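Local coordinates for alpha-L-arabinofuranosidase B (Aspergillus kawachii, PDB 6SXT), which hydrolyses terminal non-reducing alpha-L-arabinofuranoside residues from arabinan, arabinoxylan and related plant polysaccharides, and carries a separate arabinose-binding domain, at residues A[337-342]-A[427-432]; A[346-351]-A[473-478]. One frame throughout, in Å; residues are numbered along the deposited sequence.

Interaction 1 of 2, residues A[337-342]-A[427-432]. With NAG (2-acetamido-2-deoxy-beta-D-glucopyranose), chain D.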
loop_
_atom_site.group_PDB
_atom_site.type_symbol
_atom_site.label_atom_id
_atom_site.label_comp_id
_atom_site.label_asym_id
_atom_site.label_seq_id
_atom_site.Cartn_x
_atom_site.Cartn_y
_atom_site.Cartn_z
ATOM N N ARG A 337 2.860 15.008 25.216
ATOM C CA ARG A 337 1.748 15.478 26.070
ATOM C C ARG A 337 0.415 15.409 25.338
ATOM O O ARG A 337 0.359 15.836 24.158
ATOM C CB ARG A 337 1.993 16.914 26.525
ATOM C CG ARG A 337 0.977 17.336 27.586
ATOM C CD ARG A 337 1.256 18.704 28.184
ATOM N NE ARG A 337 1.298 19.744 27.171
ATOM C CZ ARG A 337 0.233 20.294 26.596
ATOM N NH1 ARG A 337 -0.979 19.917 26.922
ATOM N NH2 ARG A 337 0.402 21.247 25.700
ATOM N N VAL A 338 -0.577 14.835 25.991
ATOM C CA VAL A 338 -1.973 14.777 25.499
ATOM C C VAL A 338 -2.522 16.183 25.317
ATOM O O VAL A 338 -2.241 17.087 26.160
ATOM C CB VAL A 338 -2.817 13.939 26.450
ATOM C CG1 VAL A 338 -4.278 14.013 26.135
ATOM C CG2 VAL A 338 -2.381 12.496 26.455
ATOM N N THR A 339 -3.288 16.415 24.245
ATOM C CA THR A 339 -3.827 17.763 23.951
ATOM C C THR A 339 -5.341 17.750 24.036
ATOM O O THR A 339 -5.924 18.842 23.937
ATOM C CB THR A 339 -3.344 18.313 22.594
ATOM O OG1 THR A 339 -3.963 17.520 21.565
ATOM C CG2 THR A 339 -1.848 18.343 22.489
ATOM N N THR A 340 -5.961 16.629 24.253
ATOM C CA THR A 340 -7.412 16.484 24.333
ATOM C C THR A 340 -7.882 17.238 25.572
ATOM O O THR A 340 -7.425 16.930 26.681
ATOM C CB THR A 340 -7.827 15.035 24.420
ATOM O OG1 THR A 340 -7.330 14.327 23.261
ATOM C CG2 THR A 340 -9.326 14.892 24.526
ATOM N N PRO A 341 -8.808 18.192 25.431
ATOM C CA PRO A 341 -9.323 18.906 26.610
ATOM C C PRO A 341 -9.844 17.909 27.649
ATOM O O PRO A 341 -10.591 16.944 27.354
ATOM C CB PRO A 341 -10.445 19.804 26.028
ATOM C CG PRO A 341 -9.971 20.038 24.600
ATOM C CD PRO A 341 -9.405 18.686 24.175
ATOM N N GLY A 342 -9.443 18.156 28.908
ATOM C CA GLY A 342 -9.792 17.267 30.036
ATOM C C GLY A 342 -8.685 16.287 30.367
ATOM O O GLY A 342 -8.841 15.577 31.355
ATOM N N ALA A 427 0.119 17.952 13.526
ATOM C CA ALA A 427 -1.012 17.471 14.313
ATOM C C ALA A 427 -2.341 17.830 13.652
ATOM O O ALA A 427 -2.522 18.979 13.189
ATOM C CB ALA A 427 -0.994 18.029 15.728
ATOM N N LEU A 428 -3.270 16.908 13.685
ATOM C CA LEU A 428 -4.597 17.142 13.084
ATOM C C LEU A 428 -5.309 18.311 13.771
ATOM O O LEU A 428 -6.123 18.973 13.109
ATOM C CB LEU A 428 -5.441 15.895 13.085
ATOM C CG LEU A 428 -4.894 14.703 12.312
ATOM C CD1 LEU A 428 -5.988 13.651 12.148
ATOM C CD2 LEU A 428 -4.312 15.084 10.973
ATOM N N ASN A 429 -5.054 18.572 15.067
ATOM C CA ASN A 429 -5.674 19.739 15.738
ATOM C C ASN A 429 -4.735 20.929 15.808
ATOM O O ASN A 429 -5.064 21.892 16.505
ATOM C CB ASN A 429 -6.213 19.320 17.119
ATOM C CG ASN A 429 -5.112 19.104 18.122
ATOM O OD1 ASN A 429 -3.946 19.279 17.782
ATOM N ND2 ASN A 429 -5.520 18.705 19.321
ATOM N N GLY A 430 -3.574 20.902 15.162
ATOM C CA GLY A 430 -2.590 21.990 15.175
ATOM C C GLY A 430 -1.748 22.082 16.441
ATOM O O GLY A 430 -0.913 22.946 16.487
ATOM N N GLU A 431 -1.863 21.130 17.365
ATOM C CA GLU A 431 -1.066 21.171 18.617
ATOM C C GLU A 431 -0.033 20.040 18.571
ATOM O O GLU A 431 -0.333 18.947 19.077
ATOM C CB GLU A 431 -2.000 21.038 19.809
ATOM C CG GLU A 431 -3.080 22.114 19.907
ATOM C CD GLU A 431 -3.910 22.027 21.193
ATOM O OE1 GLU A 431 -3.302 21.898 22.262
ATOM O OE2 GLU A 431 -5.138 22.091 21.116
ATOM N N GLY A 432 1.120 20.319 17.997
ATOM C CA GLY A 432 2.277 19.403 17.957
ATOM C C GLY A 432 2.214 18.446 16.786
ATOM O O GLY A 432 2.239 18.902 15.609
HETATM C C1 NAG D . -4.923 22.007 10.980
HETATM C C2 NAG D . -5.072 23.006 12.121
HETATM C C3 NAG D . -3.999 24.106 12.010
HETATM C C4 NAG D . -2.598 23.492 11.849
HETATM C C5 NAG D . -2.577 22.328 10.861
HETATM C C6 NAG D . -1.241 21.544 10.916
HETATM C C7 NAG D . -7.382 23.061 12.969
HETATM C C8 NAG D . -8.743 23.652 12.841
HETATM N N2 NAG D . -6.432 23.552 12.158
HETATM O O3 NAG D . -4.026 25.007 13.164
HETATM O O4 NAG D . -1.635 24.501 11.533
HETATM O O5 NAG D . -3.634 21.375 11.070
HETATM O O6 NAG D . -1.002 21.066 12.275
HETATM O O7 NAG D . -7.141 22.172 13.788
HETATM O O HOH W 1 -1.111 22.534 23.058
HETATM O O HOH W 2 -2.977 21.536 25.642
HETATM O O HOH W 3 -5.068 21.305 24.342
#
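Thr339 reaches across to Asn429 and Glu431. Its CB lies 3.6 Å from Glu431 OE1, and from there the side chain forks. The methyl branch, CG2, rests 3.8 Å from Glu431 CB, an apolar touch between two side chains that pass each other in opposite directions. The hydroxyl branch sits between the backbone N and the carbonyl carbon (chi1 69°), which brings OG1 within 3.0 Å of Asn429 ND2. That amide donates the bond nearly in its own plane, while the main polar partner of OG1 is the carbonyl O of Ser474. Threonine suits the place by supplying both methyl and hydroxyl. In Asn429, ND2 is also hydrogen-bonded to Asn471 OD1, and OD1 takes the backbone N of Glu431 at 2.8 Å, an Asx turn that fixes the amide's rotation. A water links Thr339 O (2.6 Å) to Glu431 OE1 (2.8 Å). On the type I turn from Ala427 to Gly430, Ala427 O accepts a bond from O6 of the N-linked sugar. The contact thus joins the segment continuing from strand 333-338 to the loop between strands 422-426 and 433-437, with helix 469-472 and strand 475-479 beside both.

Interaction 2 of 2, residues A[346-351]-A[473-478]. With SO4 (sulfate ion), chain R.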
loop_
_atom_site.group_PDB
_atom_site.type_symbol
_atom_site.label_atom_id
_atom_site.label_comp_id
_atom_site.label_asym_id
_atom_site.label_seq_id
_atom_site.Cartn_x
_atom_site.Cartn_y
_atom_site.Cartn_z
ATOM N N ARG A 346 -1.778 14.890 31.007
ATOM C CA ARG A 346 -1.323 13.492 30.814
ATOM C C ARG A 346 -0.281 13.426 29.712
ATOM O O ARG A 346 -0.289 14.241 28.748
ATOM C CB ARG A 346 -2.453 12.523 30.505
ATOM C CG ARG A 346 -3.620 12.610 31.479
ATOM C CD ARG A 346 -4.698 11.614 31.239
ATOM N NE ARG A 346 -4.377 10.270 31.665
ATOM C CZ ARG A 346 -4.647 9.793 32.889
ATOM N NH1 ARG A 346 -4.321 8.567 33.212
ATOM N NH2 ARG A 346 -5.253 10.562 33.769
ATOM N N TYR A 347 0.591 12.455 29.821
ATOM C CA TYR A 347 1.703 12.171 28.894
ATOM C C TYR A 347 1.683 10.697 28.516
ATOM O O TYR A 347 1.182 9.842 29.274
ATOM C CB TYR A 347 3.058 12.493 29.520
ATOM C CG TYR A 347 3.307 13.959 29.682
ATOM C CD1 TYR A 347 2.735 14.635 30.756
ATOM C CD2 TYR A 347 4.130 14.670 28.829
ATOM C CE1 TYR A 347 2.929 15.979 30.949
ATOM C CE2 TYR A 347 4.337 16.030 29.002
ATOM C CZ TYR A 347 3.786 16.667 30.115
ATOM O OH TYR A 347 3.970 18.019 30.273
ATOM N N ILE A 348 2.223 10.380 27.320
ATOM C CA ILE A 348 2.365 8.982 26.891
ATOM C C ILE A 348 3.434 8.343 27.783
ATOM O O ILE A 348 4.594 8.805 27.812
ATOM C CB ILE A 348 2.753 8.857 25.395
ATOM C CG1 ILE A 348 1.695 9.563 24.537
ATOM C CG2 ILE A 348 2.938 7.389 25.046
ATOM C CD1 ILE A 348 1.886 9.377 23.040
ATOM N N ALA A 349 3.011 7.297 28.439
ATOM C CA ALA A 349 3.906 6.571 29.355
ATOM C C ALA A 349 3.692 5.085 29.152
ATOM O O ALA A 349 3.064 4.633 28.147
ATOM C CB ALA A 349 3.609 7.009 30.777
ATOM N N HIS A 350 4.185 4.243 30.062
ATOM C CA HIS A 350 3.883 2.824 29.946
ATOM C C HIS A 350 3.934 2.220 31.362
ATOM O O HIS A 350 4.643 2.796 32.224
ATOM C CB HIS A 350 4.817 2.107 28.968
ATOM C CG HIS A 350 6.212 1.993 29.478
ATOM N ND1 HIS A 350 6.634 0.821 30.103
ATOM C CD2 HIS A 350 7.255 2.850 29.453
ATOM C CE1 HIS A 350 7.903 0.997 30.450
ATOM N NE2 HIS A 350 8.310 2.232 30.087
ATOM N N THR A 351 3.202 1.149 31.501
ATOM C CA THR A 351 3.242 0.257 32.708
ATOM C C THR A 351 3.612 -1.116 32.179
ATOM O O THR A 351 2.755 -1.771 31.539
ATOM C CB THR A 351 1.918 0.239 33.449
ATOM O OG1 THR A 351 1.549 1.595 33.690
ATOM C CG2 THR A 351 2.068 -0.522 34.758
ATOM N N VAL A 473 -5.348 12.131 18.667
ATOM C CA VAL A 473 -4.135 11.737 17.903
ATOM C C VAL A 473 -3.147 12.891 17.811
ATOM O O VAL A 473 -2.170 12.769 17.053
ATOM C CB VAL A 473 -4.502 11.191 16.504
ATOM C CG1 VAL A 473 -5.465 10.037 16.569
ATOM C CG2 VAL A 473 -4.973 12.301 15.555
ATOM N N SER A 474 -3.306 13.960 18.580
ATOM C CA SER A 474 -2.423 15.122 18.529
ATOM C C SER A 474 -1.671 15.211 19.859
ATOM O O SER A 474 -2.355 15.238 20.922
ATOM C CB SER A 474 -3.194 16.382 18.247
ATOM O OG SER A 474 -3.828 16.296 16.943
ATOM N N PHE A 475 -0.363 15.267 19.803
ATOM C CA PHE A 475 0.506 15.292 21.015
ATOM C C PHE A 475 1.520 16.396 20.884
ATOM O O PHE A 475 2.174 16.544 19.852
ATOM C CB PHE A 475 1.209 13.953 21.195
ATOM C CG PHE A 475 0.248 12.824 21.336
ATOM C CD1 PHE A 475 -0.303 12.466 22.571
ATOM C CD2 PHE A 475 -0.192 12.127 20.220
ATOM C CE1 PHE A 475 -1.179 11.418 22.680
ATOM C CE2 PHE A 475 -1.078 11.079 20.338
ATOM C CZ PHE A 475 -1.588 10.711 21.558
ATOM N N GLU A 476 1.724 17.166 21.958
ATOM C CA GLU A 476 2.795 18.168 21.991
ATOM C C GLU A 476 4.108 17.519 22.376
ATOM O O GLU A 476 4.136 16.684 23.304
ATOM C CB GLU A 476 2.447 19.280 22.976
ATOM C CG GLU A 476 1.381 20.230 22.451
ATOM C CD GLU A 476 1.870 21.261 21.444
ATOM O OE1 GLU A 476 3.049 21.239 21.044
ATOM O OE2 GLU A 476 1.036 22.112 21.083
ATOM N N ILE A 477 5.169 17.902 21.704
ATOM C CA ILE A 477 6.540 17.385 21.923
ATOM C C ILE A 477 7.168 18.305 22.963
ATOM O O ILE A 477 7.308 19.509 22.706
ATOM C CB ILE A 477 7.365 17.358 20.644
ATOM C CG1 ILE A 477 6.689 16.560 19.528
ATOM C CG2 ILE A 477 8.772 16.850 20.935
ATOM C CD1 ILE A 477 7.281 16.836 18.161
ATOM N N GLU A 478 7.521 17.710 24.101
ATOM C CA GLU A 478 8.103 18.461 25.231
ATOM C C GLU A 478 9.454 17.866 25.586
ATOM O O GLU A 478 9.771 16.747 25.217
ATOM C CB GLU A 478 7.095 18.509 26.367
ATOM C CG GLU A 478 6.005 19.471 25.983
ATOM C CD GLU A 478 4.912 19.735 26.964
ATOM O OE1 GLU A 478 5.028 19.230 28.118
ATOM O OE2 GLU A 478 3.980 20.438 26.548
HETATM S S SO4 R . -5.842 8.295 36.580
HETATM O O1 SO4 R . -6.081 7.815 37.920
HETATM O O2 SO4 R . -5.138 9.558 36.647
HETATM O O3 SO4 R . -5.051 7.293 35.853
HETATM O O4 SO4 R . -7.114 8.497 35.921
#
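Tyr347 and Phe475 are the nearest backbone positions, yet their CA atoms stand 8.6 Å apart, because strand 333-338 runs between the two segments and bonds through its backbone to both. Tyr347 bridges the gap with its hydroxyl: OH donates to Glu478 OE1 at 2.7 Å, meeting that oxygen nearly along its C-O axis. The oxygen lies at the ring's edge, close to the ring plane, although ring and carboxylate planes are turned 68° from each other. Tyrosine fits by its long, rigid reach ending in a donor. Glu478 suits its place by offering two oxygens to two partners: OE2 is in a salt bridge with Arg337, and the doubly held carboxylate is probably ionised. Tyr347 also packs edge-to-face with Phe481.

The second bridge is apolar. CG1 of Ile348 turns to the side of the backbone N, and the extended chi2 (-174°) carries CD1 on over one face of the Phe475 ring. That methyl lies 3.9 Å from the ring centroid and 17° off its normal, a CH-pi contact displaced toward the CD1-CE1 side, with Phe475 CE1 3.7 Å from Ile348 CD1. Isoleucine's slim branch can lie on the flat phenylalanine face. Phe445 touches both residues. Arg346 takes no part in either bridge; its NH1 bonds to sulfate O3 at 3.0 Å and its NH2 to O2 at 3.1 Å, while NH1 is also bonded to Thr357 O.

Such interior packing, between strands from the start and end of the domain, belongs to the beta-trefoil of the arabinose-binding domain, where Phe475 also neighbours the substrate-binding residues His447 and Leu452.

How the interactions relate
Interactions 1 and 2 lie side by side in the arabinose-binding domain, their centres about 10 Å apart, and their segments alternate along the chain. Among the links between them are a probable hydrogen bond from Val338 N to Arg346 O (2.8 Å), the salt bridge between Arg337 NE and Glu478 OE2 (2.8 Å), and Ser474, whose OG is hydrogen-bonded to Asn429 N. Strand 333-338 is shared, leading into interaction 1 and standing between the two segments of interaction 2. Both border this domain's sugar-binding residues. Within segment 337-342, Thr340 OG1 is hydrogen-bonded to His447 and Asp472, while the Phe475 side chain approaches that of His447 to about 4 Å. The nucleophile Glu205 and the bound inhibitor belong to the catalytic domain.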